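PDB 1IQ6: (R)-specific enoyl-CoA hydratase from Aeromonas punctata, which catalyses the hydration of trans-2-enoyl-CoA of four to six carbons to the corresponding (3R)-3-hydroxyacyl-CoA. Local coordinates for residues L38-A43 and E49-H54; T113-T118 and A124-A129; S60-L65 and L78-S83. All blocks are in the same frame, centred on the assembly; numbering follows the deposited sequence.

Contact 1: L38-A43 and E49-H54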
ATOM      1  N   LEU B  38      -7.261  15.689   4.478  1.00 22.95           N
ATOM      2  CA  LEU B  38      -6.689  17.034   4.435  1.00 25.67           C
ATOM      3  C   LEU B  38      -7.490  18.201   5.022  1.00 26.78           C
ATOM      4  O   LEU B  38      -6.922  19.084   5.668  1.00 27.50           O
ATOM      5  CB  LEU B  38      -6.349  17.366   2.979  1.00 28.18           C
ATOM      6  CG  LEU B  38      -5.617  16.284   2.177  1.00 30.02           C
ATOM      7  CD1 LEU B  38      -5.667  16.611   0.694  1.00 30.55           C
ATOM      8  CD2 LEU B  38      -4.180  16.166   2.660  1.00 30.75           C
ATOM      9  N   ASP B  39      -8.799  18.207   4.793  1.00 27.12           N
ATOM     10  CA  ASP B  39      -9.664  19.296   5.248  1.00 27.40           C
ATOM     11  C   ASP B  39     -10.285  19.116   6.635  1.00 27.07           C
ATOM     12  O   ASP B  39     -11.122  18.239   6.841  1.00 25.46           O
ATOM     13  CB  ASP B  39     -10.770  19.505   4.206  1.00 29.73           C
ATOM     14  CG  ASP B  39     -11.685  20.668   4.535  1.00 30.17           C
ATOM     15  OD1 ASP B  39     -12.594  20.940   3.723  1.00 33.67           O
ATOM     16  OD2 ASP B  39     -11.509  21.307   5.591  1.00 31.58           O
ATOM     17  N   PRO B  40      -9.894  19.965   7.602  1.00 26.47           N
ATOM     18  CA  PRO B  40     -10.441  19.864   8.959  1.00 26.73           C
ATOM     19  C   PRO B  40     -11.944  20.159   9.029  1.00 26.52           C
ATOM     20  O   PRO B  40     -12.660  19.569   9.835  1.00 26.26           O
ATOM     21  CB  PRO B  40      -9.604  20.874   9.745  1.00 27.21           C
ATOM     22  CG  PRO B  40      -9.276  21.906   8.715  1.00 26.88           C
ATOM     23  CD  PRO B  40      -8.919  21.066   7.513  1.00 27.76           C
ATOM     24  N   ALA B  41     -12.417  21.077   8.191  1.00 26.64           N
ATOM     25  CA  ALA B  41     -13.837  21.412   8.172  1.00 26.03           C
ATOM     26  C   ALA B  41     -14.640  20.197   7.705  1.00 25.39           C
ATOM     27  O   ALA B  41     -15.650  19.836   8.311  1.00 25.96           O
ATOM     28  CB  ALA B  41     -14.087  22.600   7.245  1.00 27.37           C
ATOM     29  N   PHE B  42     -14.178  19.568   6.627  1.00 24.13           N
ATOM     30  CA  PHE B  42     -14.844  18.389   6.083  1.00 23.65           C
ATOM     31  C   PHE B  42     -14.738  17.233   7.067  1.00 21.91           C
ATOM     32  O   PHE B  42     -15.713  16.527   7.322  1.00 21.34           O
ATOM     33  CB  PHE B  42     -14.206  17.964   4.759  1.00 24.04           C
ATOM     34  CG  PHE B  42     -14.813  16.721   4.172  1.00 24.75           C
ATOM     35  CD1 PHE B  42     -16.042  16.772   3.522  1.00 26.51           C
ATOM     36  CD2 PHE B  42     -14.181  15.489   4.310  1.00 25.62           C
ATOM     37  CE1 PHE B  42     -16.634  15.613   3.021  1.00 27.10           C
ATOM     38  CE2 PHE B  42     -14.766  14.328   3.814  1.00 24.67           C
ATOM     39  CZ  PHE B  42     -15.993  14.388   3.169  1.00 25.99           C
ATOM     40  N   ALA B  43     -13.540  17.038   7.607  1.00 21.17           N
ATOM     41  CA  ALA B  43     -13.297  15.966   8.562  1.00 19.95           C
ATOM     42  C   ALA B  43     -14.199  16.088   9.785  1.00 19.96           C
ATOM     43  O   ALA B  43     -14.661  15.086  10.331  1.00 18.57           O
ATOM     44  CB  ALA B  43     -11.833  15.974   8.987  1.00 19.84           C
ATOM     45  N   GLU B  49     -13.961  13.246  12.968  1.00 24.32           N
ATOM     46  CA  GLU B  49     -13.861  14.605  13.499  1.00 25.75           C
ATOM     47  C   GLU B  49     -12.661  15.415  13.019  1.00 24.84           C
ATOM     48  O   GLU B  49     -12.726  16.642  12.955  1.00 25.93           O
ATOM     49  CB  GLU B  49     -13.874  14.577  15.031  1.00 27.37           C
ATOM     50  CG  GLU B  49     -15.119  13.940  15.620  1.00 32.78           C
ATOM     51  CD  GLU B  49     -15.257  14.193  17.106  1.00 35.88           C
ATOM     52  OE1 GLU B  49     -15.368  15.374  17.498  1.00 38.57           O
ATOM     53  OE2 GLU B  49     -15.254  13.214  17.881  1.00 39.67           O
ATOM     54  N   ARG B  50     -11.566  14.738  12.688  1.00 23.59           N
ATOM     55  CA  ARG B  50     -10.365  15.419  12.214  1.00 21.75           C
ATOM     56  C   ARG B  50      -9.660  14.615  11.125  1.00 19.74           C
ATOM     57  O   ARG B  50      -9.892  13.412  10.987  1.00 19.11           O
ATOM     58  CB  ARG B  50      -9.410  15.677  13.386  1.00 24.49           C
ATOM     59  CG  ARG B  50      -9.213  14.479  14.297  1.00 25.85           C
ATOM     60  CD  ARG B  50      -8.164  14.752  15.366  1.00 27.98           C
ATOM     61  NE  ARG B  50      -6.855  15.029  14.780  1.00 29.80           N
ATOM     62  CZ  ARG B  50      -5.727  15.130  15.474  1.00 29.61           C
ATOM     63  NH1 ARG B  50      -4.585  15.386  14.850  1.00 29.29           N
ATOM     64  NH2 ARG B  50      -5.737  14.970  16.791  1.00 31.65           N
ATOM     65  N   PRO B  51      -8.793  15.269  10.333  1.00 18.10           N
ATOM     66  CA  PRO B  51      -8.059  14.604   9.251  1.00 16.11           C
ATOM     67  C   PRO B  51      -7.291  13.357   9.688  1.00 15.45           C
ATOM     68  O   PRO B  51      -6.621  13.350  10.725  1.00 15.61           O
ATOM     69  CB  PRO B  51      -7.130  15.702   8.738  1.00 17.79           C
ATOM     70  CG  PRO B  51      -7.930  16.952   8.993  1.00 17.81           C
ATOM     71  CD  PRO B  51      -8.459  16.705  10.379  1.00 18.24           C
ATOM     72  N   ILE B  52      -7.385  12.313   8.871  1.00 14.62           N
ATOM     73  CA  ILE B  52      -6.710  11.055   9.155  1.00 14.48           C
ATOM     74  C   ILE B  52      -5.711  10.701   8.059  1.00 13.99           C
ATOM     75  O   ILE B  52      -5.846  11.131   6.913  1.00 14.69           O
ATOM     76  CB  ILE B  52      -7.731   9.903   9.313  1.00 15.35           C
ATOM     77  CG1 ILE B  52      -8.508   9.693   8.010  1.00 16.77           C
ATOM     78  CG2 ILE B  52      -8.693  10.227  10.449  1.00 16.23           C
ATOM     79  CD1 ILE B  52      -9.473   8.521   8.062  1.00 20.14           C
ATOM     80  N   VAL B  53      -4.695   9.930   8.430  1.00 13.12           N
ATOM     81  CA  VAL B  53      -3.658   9.498   7.497  1.00 12.03           C
ATOM     82  C   VAL B  53      -4.194   8.398   6.574  1.00 12.03           C
ATOM     83  O   VAL B  53      -4.938   7.529   7.023  1.00 14.50           O
ATOM     84  CB  VAL B  53      -2.439   8.942   8.276  1.00 11.67           C
ATOM     85  CG1 VAL B  53      -1.379   8.438   7.315  1.00 13.15           C
ATOM     86  CG2 VAL B  53      -1.873  10.023   9.186  1.00 13.23           C
ATOM     87  N   HIS B  54      -3.825   8.437   5.294  1.00 12.09           N
ATOM     88  CA  HIS B  54      -4.271   7.414   4.342  1.00 10.87           C
ATOM     89  C   HIS B  54      -3.880   6.034   4.852  1.00 10.77           C
ATOM     90  O   HIS B  54      -2.732   5.813   5.224  1.00 11.45           O
ATOM     91  CB  HIS B  54      -3.587   7.563   2.985  1.00 10.99           C
ATOM     92  CG  HIS B  54      -3.846   8.860   2.295  1.00 12.94           C
ATOM     93  ND1 HIS B  54      -3.351  10.061   2.753  1.00 13.46           N
ATOM     94  CD2 HIS B  54      -4.480   9.132   1.130  1.00 13.15           C
ATOM     95  CE1 HIS B  54      -3.665  11.018   1.896  1.00 14.16           C
ATOM     96  NE2 HIS B  54      -4.349  10.479   0.903  1.00 14.53           N
TER
HETATM   97  O   HOH W   1     -11.388  18.567  11.944  1.00 28.66           O
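Ala43 and Pro51 carry this contact, each burying about 70 Å² against the opposite segment. The methyl group of Ala43 bears directly on the backbone of the returning chain: its CB is 3.3 Å from Arg50 C and 3.4 Å from Pro51 N, so it covers the peptide link between those two residues. Farther along the proline ring, Pro51 CD stays 3.7 Å from Ala43 CB. Pro51 CG reaches the start of the helix, 3.8 Å from Pro40 CA, and also lies 4.1 Å from Leu38 O. The third largest share, that of Leu38, therefore comes through its backbone, while its side chain points away. A water joins the two backbones, donating to Pro40 O at 2.7 Å and to Glu49 O at 2.6 Å. The helical turn that presents Ala43 is N-capped by Asp39. With CG anti to the backbone N (chi1 -177°), the carboxylate turns back over the first turn, and OD2 accepts from Ala41 N at 2.8 Å, met 45° out of the carboxylate plane, and more weakly from Phe42 N. The contact is thus apolar packing beside one water bridge, on a largely exposed surface. Leu38 leans on Val23 of helix 20-30, and Pro51 and Val53 make backbone bonds to Val90 and Val88. Beyond them His54, stacked on His37 of the probable substrate site, leads straight into helix 55-68.

Contact 2: T113-T118 and A124-A129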
ATOM      1  N   THR B 113       3.326 -11.622   9.662  1.00 12.41           N
ATOM      2  CA  THR B 113       2.154 -10.884  10.106  1.00 12.61           C
ATOM      3  C   THR B 113       2.631  -9.433  10.154  1.00 13.56           C
ATOM      4  O   THR B 113       3.719  -9.142  10.656  1.00 13.26           O
ATOM      5  CB  THR B 113       1.675 -11.372  11.487  1.00 15.29           C
ATOM      6  OG1 THR B 113       0.999 -12.627  11.323  1.00 18.81           O
ATOM      7  CG2 THR B 113       0.724 -10.371  12.128  1.00 17.26           C
ATOM      8  N   THR B 114       1.821  -8.537   9.603  1.00 10.70           N
ATOM      9  CA  THR B 114       2.151  -7.117   9.516  1.00 10.74           C
ATOM     10  C   THR B 114       1.083  -6.283  10.212  1.00 11.30           C
ATOM     11  O   THR B 114      -0.086  -6.323   9.832  1.00 11.65           O
ATOM     12  CB  THR B 114       2.250  -6.710   8.040  1.00 10.61           C
ATOM     13  OG1 THR B 114       1.009  -6.999   7.383  1.00 11.35           O
ATOM     14  CG2 THR B 114       3.357  -7.501   7.351  1.00 12.70           C
ATOM     15  N   ARG B 115       1.493  -5.521  11.222  1.00 11.18           N
ATOM     16  CA  ARG B 115       0.562  -4.705  11.990  1.00 10.69           C
ATOM     17  C   ARG B 115       1.011  -3.273  12.219  1.00 10.38           C
ATOM     18  O   ARG B 115       2.201  -2.997  12.339  1.00 11.03           O
ATOM     19  CB  ARG B 115       0.317  -5.362  13.353  1.00 11.96           C
ATOM     20  CG  ARG B 115      -0.295  -6.736  13.217  1.00 14.22           C
ATOM     21  CD  ARG B 115      -0.530  -7.445  14.532  1.00 20.16           C
ATOM     22  NE  ARG B 115      -1.290  -8.663  14.265  1.00 24.28           N
ATOM     23  CZ  ARG B 115      -1.449  -9.669  15.116  1.00 26.42           C
ATOM     24  NH1 ARG B 115      -2.168 -10.725  14.755  1.00 25.08           N
ATOM     25  NH2 ARG B 115      -0.888  -9.633  16.314  1.00 26.09           N
ATOM     26  N   ILE B 116       0.038  -2.365  12.254  1.00 10.73           N
ATOM     27  CA  ILE B 116       0.295  -0.956  12.537  1.00 11.20           C
ATOM     28  C   ILE B 116      -0.511  -0.649  13.794  1.00 10.37           C
ATOM     29  O   ILE B 116      -1.717  -0.919  13.845  1.00 11.14           O
ATOM     30  CB  ILE B 116      -0.224  -0.010  11.426  1.00 10.11           C
ATOM     31  CG1 ILE B 116       0.500  -0.263  10.100  1.00 13.43           C
ATOM     32  CG2 ILE B 116      -0.034   1.451  11.867  1.00 12.56           C
ATOM     33  CD1 ILE B 116       1.970   0.120  10.110  1.00 14.17           C
ATOM     34  N   PHE B 117       0.156  -0.107  14.809  1.00 10.40           N
ATOM     35  CA  PHE B 117      -0.510   0.265  16.052  1.00 11.12           C
ATOM     36  C   PHE B 117      -0.518   1.780  16.194  1.00 11.68           C
ATOM     37  O   PHE B 117       0.442   2.451  15.820  1.00 11.72           O
ATOM     38  CB  PHE B 117       0.196  -0.339  17.273  1.00 12.28           C
ATOM     39  CG  PHE B 117      -0.073  -1.799  17.470  1.00 12.38           C
ATOM     40  CD1 PHE B 117       0.740  -2.753  16.872  1.00 12.23           C
ATOM     41  CD2 PHE B 117      -1.163  -2.220  18.229  1.00 13.65           C
ATOM     42  CE1 PHE B 117       0.471  -4.117  17.024  1.00 11.39           C
ATOM     43  CE2 PHE B 117      -1.437  -3.583  18.385  1.00 13.15           C
ATOM     44  CZ  PHE B 117      -0.615  -4.528  17.776  1.00 13.65           C
ATOM     45  N   THR B 118      -1.608   2.304  16.739  1.00 12.55           N
ATOM     46  CA  THR B 118      -1.740   3.737  16.949  1.00 13.53           C
ATOM     47  C   THR B 118      -0.836   4.165  18.090  1.00 14.69           C
ATOM     48  O   THR B 118      -0.227   3.341  18.772  1.00 15.42           O
ATOM     49  CB  THR B 118      -3.168   4.115  17.343  1.00 12.50           C
ATOM     50  OG1 THR B 118      -3.474   3.526  18.617  1.00 14.52           O
ATOM     51  CG2 THR B 118      -4.161   3.625  16.300  1.00 14.86           C
ATOM     52  N   ALA B 124      -4.449  -0.558  14.240  1.00  9.60           N
ATOM     53  CA  ALA B 124      -5.016   0.270  13.176  1.00 11.16           C
ATOM     54  C   ALA B 124      -5.067  -0.462  11.836  1.00  9.78           C
ATOM     55  O   ALA B 124      -6.015  -0.294  11.063  1.00 11.89           O
ATOM     56  CB  ALA B 124      -4.208   1.552  13.037  1.00 10.82           C
ATOM     57  N   VAL B 125      -4.046  -1.270  11.564  1.00 10.49           N
ATOM     58  CA  VAL B 125      -3.962  -2.029  10.318  1.00 10.72           C
ATOM     59  C   VAL B 125      -3.363  -3.392  10.618  1.00 10.59           C
ATOM     60  O   VAL B 125      -2.414  -3.501  11.390  1.00 10.30           O
ATOM     61  CB  VAL B 125      -3.047  -1.328   9.284  1.00 10.82           C
ATOM     62  CG1 VAL B 125      -3.088  -2.080   7.953  1.00 13.48           C
ATOM     63  CG2 VAL B 125      -3.473   0.124   9.104  1.00 12.01           C
ATOM     64  N   THR B 126      -3.923  -4.433  10.016  1.00 10.22           N
ATOM     65  CA  THR B 126      -3.387  -5.772  10.216  1.00 11.44           C
ATOM     66  C   THR B 126      -3.482  -6.566   8.923  1.00 11.40           C
ATOM     67  O   THR B 126      -4.292  -6.264   8.051  1.00 13.86           O
ATOM     68  CB  THR B 126      -4.118  -6.516  11.357  1.00 12.31           C
ATOM     69  OG1 THR B 126      -3.426  -7.740  11.636  1.00 14.17           O
ATOM     70  CG2 THR B 126      -5.564  -6.816  10.979  1.00 15.11           C
ATOM     71  N   GLY B 127      -2.633  -7.572   8.794  1.00 10.89           N
ATOM     72  CA  GLY B 127      -2.648  -8.382   7.594  1.00 11.58           C
ATOM     73  C   GLY B 127      -1.414  -9.249   7.543  1.00 10.42           C
ATOM     74  O   GLY B 127      -0.741  -9.440   8.558  1.00 11.24           O
ATOM     75  N   GLU B 128      -1.120  -9.768   6.356  1.00 11.57           N
ATOM     76  CA  GLU B 128       0.035 -10.633   6.160  1.00 12.74           C
ATOM     77  C   GLU B 128       0.770 -10.328   4.866  1.00 11.28           C
ATOM     78  O   GLU B 128       0.155 -10.034   3.839  1.00 13.02           O
ATOM     79  CB  GLU B 128      -0.400 -12.098   6.116  1.00 15.28           C
ATOM     80  CG  GLU B 128      -0.948 -12.668   7.399  1.00 18.93           C
ATOM     81  CD  GLU B 128      -1.424 -14.096   7.208  1.00 21.68           C
ATOM     82  OE1 GLU B 128      -2.405 -14.298   6.465  1.00 24.33           O
ATOM     83  OE2 GLU B 128      -0.810 -15.014   7.789  1.00 23.72           O
ATOM     84  N   ALA B 129       2.092 -10.410   4.922  1.00 10.66           N
ATOM     85  CA  ALA B 129       2.919 -10.195   3.749  1.00 11.63           C
ATOM     86  C   ALA B 129       3.536 -11.532   3.359  1.00 12.32           C
ATOM     87  O   ALA B 129       3.812 -12.379   4.212  1.00 12.72           O
ATOM     88  CB  ALA B 129       4.025  -9.190   4.053  1.00 12.43           C
TER
HETATM   89  O   HOH W   2       1.375 -14.451   9.041  1.00 24.48           O
HETATM   90  O   HOH W   3      -4.815  -9.553  12.928  1.00 30.78           O
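Ile116 and Val125 form the tight end of this antiparallel hairpin, their side chains side by side on the buried face with the CB atoms of Ile116 and Val125 3.8 Å apart. Helix 55-68, the central helix of the hot-dog fold, covers this face: Ile116 and Thr114 pack on Phe62, Val125 on Leu58. A classic beta bulge falls at this pair, with two residues, Ala124 and Val125, opposite the single Ile116, whose O accepts from Ala124 N at 2.8 Å and Val125 N at 3.3 Å; Ile116 N gives a 2.8 Å bond to Val125 O. Farther along, Thr114 N meets Gly127 O at 2.9 Å, almost straight (179° at the hydrogen). The Thr114 hydroxyl pairs with Gln80 NE2. The other face, carrying Thr113, Arg115, Thr126 and Glu128, is looser and wetter. Thr126 OG1, anti to the backbone N (chi1 -172°), lies beside the extended Arg115 chain, at the guanidinium edge. A water sits 2.6 Å from Thr126 OG1, only weakly linked to Arg115 NH1. A second donates to Glu128 OE2 at 2.6 Å and lies 2.9 Å from Thr113 OG1. Direct backbone bonds hold the strands together; apolar contact adds to them on the buried face, whereas water mediates between polar ends on the wet face.

Contact 3: S60-L65 and L78-S83; sequences SLFSGL and LGQSLS
In the hot-dog fold an antiparallel sheet wraps round a central helix, and here helix 55-68 meets the outermost strand of this chain's sheet, 76-84, through the Phe62 ring. The backbones stay well apart, the nearest CA atoms being those of Phe62 and Gln80 at 9.2 Å, and side chains alone bridge the gap. Phe62 CE1 lies 3.7 Å from Leu82 CD2, and that methyl comes in at the edge of the ring, in its plane. The Gln80 amide approaches the ring obliquely at CD1, with Phe62 CD1 3.8 Å from Gln80 OE1 and the two planes 29° apart. Gln80 gets there by a bend in its chain, chi2 72°, which turns the amide along its own strand, towards Ser81. NE2 then donates to Ser81 O at 2.9 Å, nearly in the amide plane, while OE1 accepts from Tyr77 OH. Bonded at both ends, this buried amide is held in one orientation beside the aromatic ring. Gly79 to Ser83 also pair with a strand of the second subunit, which extends the sheet into the partner, as expected of a hot-dog dimer with its two helices enclosed by one continuous sheet.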
ATOM      1  N   SER B  60       2.296   1.309   3.803  1.00 12.17           N
ATOM      2  CA  SER B  60       3.565   1.391   3.089  1.00 12.77           C
ATOM      3  C   SER B  60       4.774   1.169   3.998  1.00 13.40           C
ATOM      4  O   SER B  60       5.852   0.810   3.523  1.00 12.90           O
ATOM      5  CB  SER B  60       3.677   2.739   2.374  1.00 15.69           C
ATOM      6  OG  SER B  60       2.701   2.837   1.345  1.00 17.71           O
ATOM      7  N   LEU B  61       4.598   1.371   5.302  1.00 12.97           N
ATOM      8  CA  LEU B  61       5.696   1.168   6.242  1.00 13.59           C
ATOM      9  C   LEU B  61       6.143  -0.290   6.269  1.00 14.45           C
ATOM     10  O   LEU B  61       7.285  -0.586   6.616  1.00 15.41           O
ATOM     11  CB  LEU B  61       5.292   1.608   7.652  1.00 14.00           C
ATOM     12  CG  LEU B  61       5.177   3.125   7.842  1.00 14.82           C
ATOM     13  CD1 LEU B  61       4.741   3.431   9.263  1.00 14.61           C
ATOM     14  CD2 LEU B  61       6.520   3.791   7.543  1.00 15.54           C
ATOM     15  N   PHE B  62       5.247  -1.205   5.910  1.00 13.08           N
ATOM     16  CA  PHE B  62       5.619  -2.619   5.897  1.00 13.51           C
ATOM     17  C   PHE B  62       6.725  -2.835   4.869  1.00 14.59           C
ATOM     18  O   PHE B  62       7.646  -3.616   5.094  1.00 15.30           O
ATOM     19  CB  PHE B  62       4.413  -3.496   5.549  1.00 11.28           C
ATOM     20  CG  PHE B  62       3.293  -3.436   6.564  1.00 11.41           C
ATOM     21  CD1 PHE B  62       1.972  -3.613   6.160  1.00 11.25           C
ATOM     22  CD2 PHE B  62       3.553  -3.208   7.914  1.00 11.48           C
ATOM     23  CE1 PHE B  62       0.921  -3.560   7.077  1.00 11.60           C
ATOM     24  CE2 PHE B  62       2.511  -3.153   8.848  1.00 11.42           C
ATOM     25  CZ  PHE B  62       1.191  -3.329   8.433  1.00 12.22           C
ATOM     26  N   SER B  63       6.634  -2.129   3.744  1.00 14.42           N
ATOM     27  CA  SER B  63       7.631  -2.250   2.687  1.00 15.77           C
ATOM     28  C   SER B  63       9.004  -1.883   3.248  1.00 15.49           C
ATOM     29  O   SER B  63      10.004  -2.531   2.942  1.00 16.70           O
ATOM     30  CB  SER B  63       7.272  -1.335   1.510  1.00 17.01           C
ATOM     31  OG  SER B  63       7.916  -1.757   0.318  1.00 19.11           O
ATOM     32  N   GLY B  64       9.038  -0.847   4.082  1.00 16.43           N
ATOM     33  CA  GLY B  64      10.287  -0.419   4.685  1.00 16.49           C
ATOM     34  C   GLY B  64      10.875  -1.471   5.612  1.00 16.30           C
ATOM     35  O   GLY B  64      12.065  -1.766   5.551  1.00 17.76           O
ATOM     36  N   LEU B  65      10.046  -2.036   6.481  1.00 16.36           N
ATOM     37  CA  LEU B  65      10.526  -3.059   7.403  1.00 15.75           C
ATOM     38  C   LEU B  65      10.944  -4.330   6.673  1.00 16.37           C
ATOM     39  O   LEU B  65      11.997  -4.907   6.958  1.00 16.59           O
ATOM     40  CB  LEU B  65       9.448  -3.398   8.434  1.00 16.99           C
ATOM     41  CG  LEU B  65       9.297  -2.399   9.579  1.00 17.29           C
ATOM     42  CD1 LEU B  65       8.109  -2.788  10.452  1.00 18.81           C
ATOM     43  CD2 LEU B  65      10.584  -2.375  10.396  1.00 17.07           C
ATOM     44  N   LEU B  78       5.684 -10.406  -2.739  1.00 16.77           N
ATOM     45  CA  LEU B  78       4.858 -11.296  -3.549  1.00 16.67           C
ATOM     46  C   LEU B  78       3.379 -11.012  -3.271  1.00 17.08           C
ATOM     47  O   LEU B  78       2.537 -11.118  -4.160  1.00 17.55           O
ATOM     48  CB  LEU B  78       5.172 -12.766  -3.244  1.00 17.38           C
ATOM     49  CG  LEU B  78       6.581 -13.264  -3.586  1.00 19.11           C
ATOM     50  CD1 LEU B  78       6.668 -14.753  -3.290  1.00 19.43           C
ATOM     51  CD2 LEU B  78       6.898 -13.004  -5.053  1.00 20.86           C
ATOM     52  N   GLY B  79       3.064 -10.643  -2.031  1.00 15.22           N
ATOM     53  CA  GLY B  79       1.685 -10.351  -1.692  1.00 14.30           C
ATOM     54  C   GLY B  79       1.540  -9.640  -0.362  1.00 12.10           C
ATOM     55  O   GLY B  79       2.417  -9.724   0.496  1.00 11.65           O
ATOM     56  N   GLN B  80       0.431  -8.926  -0.198  1.00 12.75           N
ATOM     57  CA  GLN B  80       0.153  -8.212   1.042  1.00 10.77           C
ATOM     58  C   GLN B  80      -1.346  -8.085   1.233  1.00 12.40           C
ATOM     59  O   GLN B  80      -2.049  -7.605   0.344  1.00 14.40           O
ATOM     60  CB  GLN B  80       0.775  -6.810   1.017  1.00 11.51           C
ATOM     61  CG  GLN B  80       0.444  -5.950   2.243  1.00 10.54           C
ATOM     62  CD  GLN B  80       1.167  -6.399   3.508  1.00 10.10           C
ATOM     63  OE1 GLN B  80       2.398  -6.390   3.570  1.00 12.45           O
ATOM     64  NE2 GLN B  80       0.400  -6.782   4.526  1.00 10.92           N
ATOM     65  N   SER B  81      -1.843  -8.546   2.377  1.00 11.74           N
ATOM     66  CA  SER B  81      -3.263  -8.426   2.688  1.00 11.95           C
ATOM     67  C   SER B  81      -3.366  -7.324   3.737  1.00 11.34           C
ATOM     68  O   SER B  81      -2.496  -7.202   4.607  1.00 11.60           O
ATOM     69  CB  SER B  81      -3.825  -9.744   3.237  1.00 13.50           C
ATOM     70  OG  SER B  81      -3.213 -10.106   4.460  1.00 14.15           O
ATOM     71  N   LEU B  82      -4.412  -6.512   3.644  1.00 11.03           N
ATOM     72  CA  LEU B  82      -4.602  -5.402   4.569  1.00 11.11           C
ATOM     73  C   LEU B  82      -6.040  -5.247   5.022  1.00  9.88           C
ATOM     74  O   LEU B  82      -6.963  -5.306   4.219  1.00 12.01           O
ATOM     75  CB  LEU B  82      -4.173  -4.092   3.904  1.00 11.50           C
ATOM     76  CG  LEU B  82      -2.735  -4.017   3.397  1.00 10.40           C
ATOM     77  CD1 LEU B  82      -2.610  -2.879   2.390  1.00 10.62           C
ATOM     78  CD2 LEU B  82      -1.778  -3.831   4.556  1.00 11.54           C
ATOM     79  N   SER B  83      -6.222  -5.046   6.322  1.00  9.55           N
ATOM     80  CA  SER B  83      -7.535  -4.809   6.894  1.00 10.97           C
ATOM     81  C   SER B  83      -7.343  -3.558   7.751  1.00 11.02           C
ATOM     82  O   SER B  83      -6.461  -3.520   8.611  1.00 12.17           O
ATOM     83  CB  SER B  83      -7.980  -5.994   7.749  1.00 13.67           C
ATOM     84  OG  SER B  83      -8.193  -7.141   6.941  1.00 20.26           O
TER

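From the N terminus the three contacts close in series, with none enclosing or crossing another. Contact 1 comes first and spans a loop of five residues, turning helix 40-44 back on the chain that enters helix 55-68. Contact 3 follows, with twelve residues between its segments, and brings that helix against strand 76-84. Contact 2 closes last, with five residues between its segments, at the turn of the hairpin 109-117 and 123-132. Contacts 2 and 3 touch because strands 123-132 and 76-84 are neighbours, with Glu128 N 2.8 Å from Ser81 OG. Contact 1 stands apart, its centre about 22 Å from that of contact 2 and about 24 Å from that of contact 3.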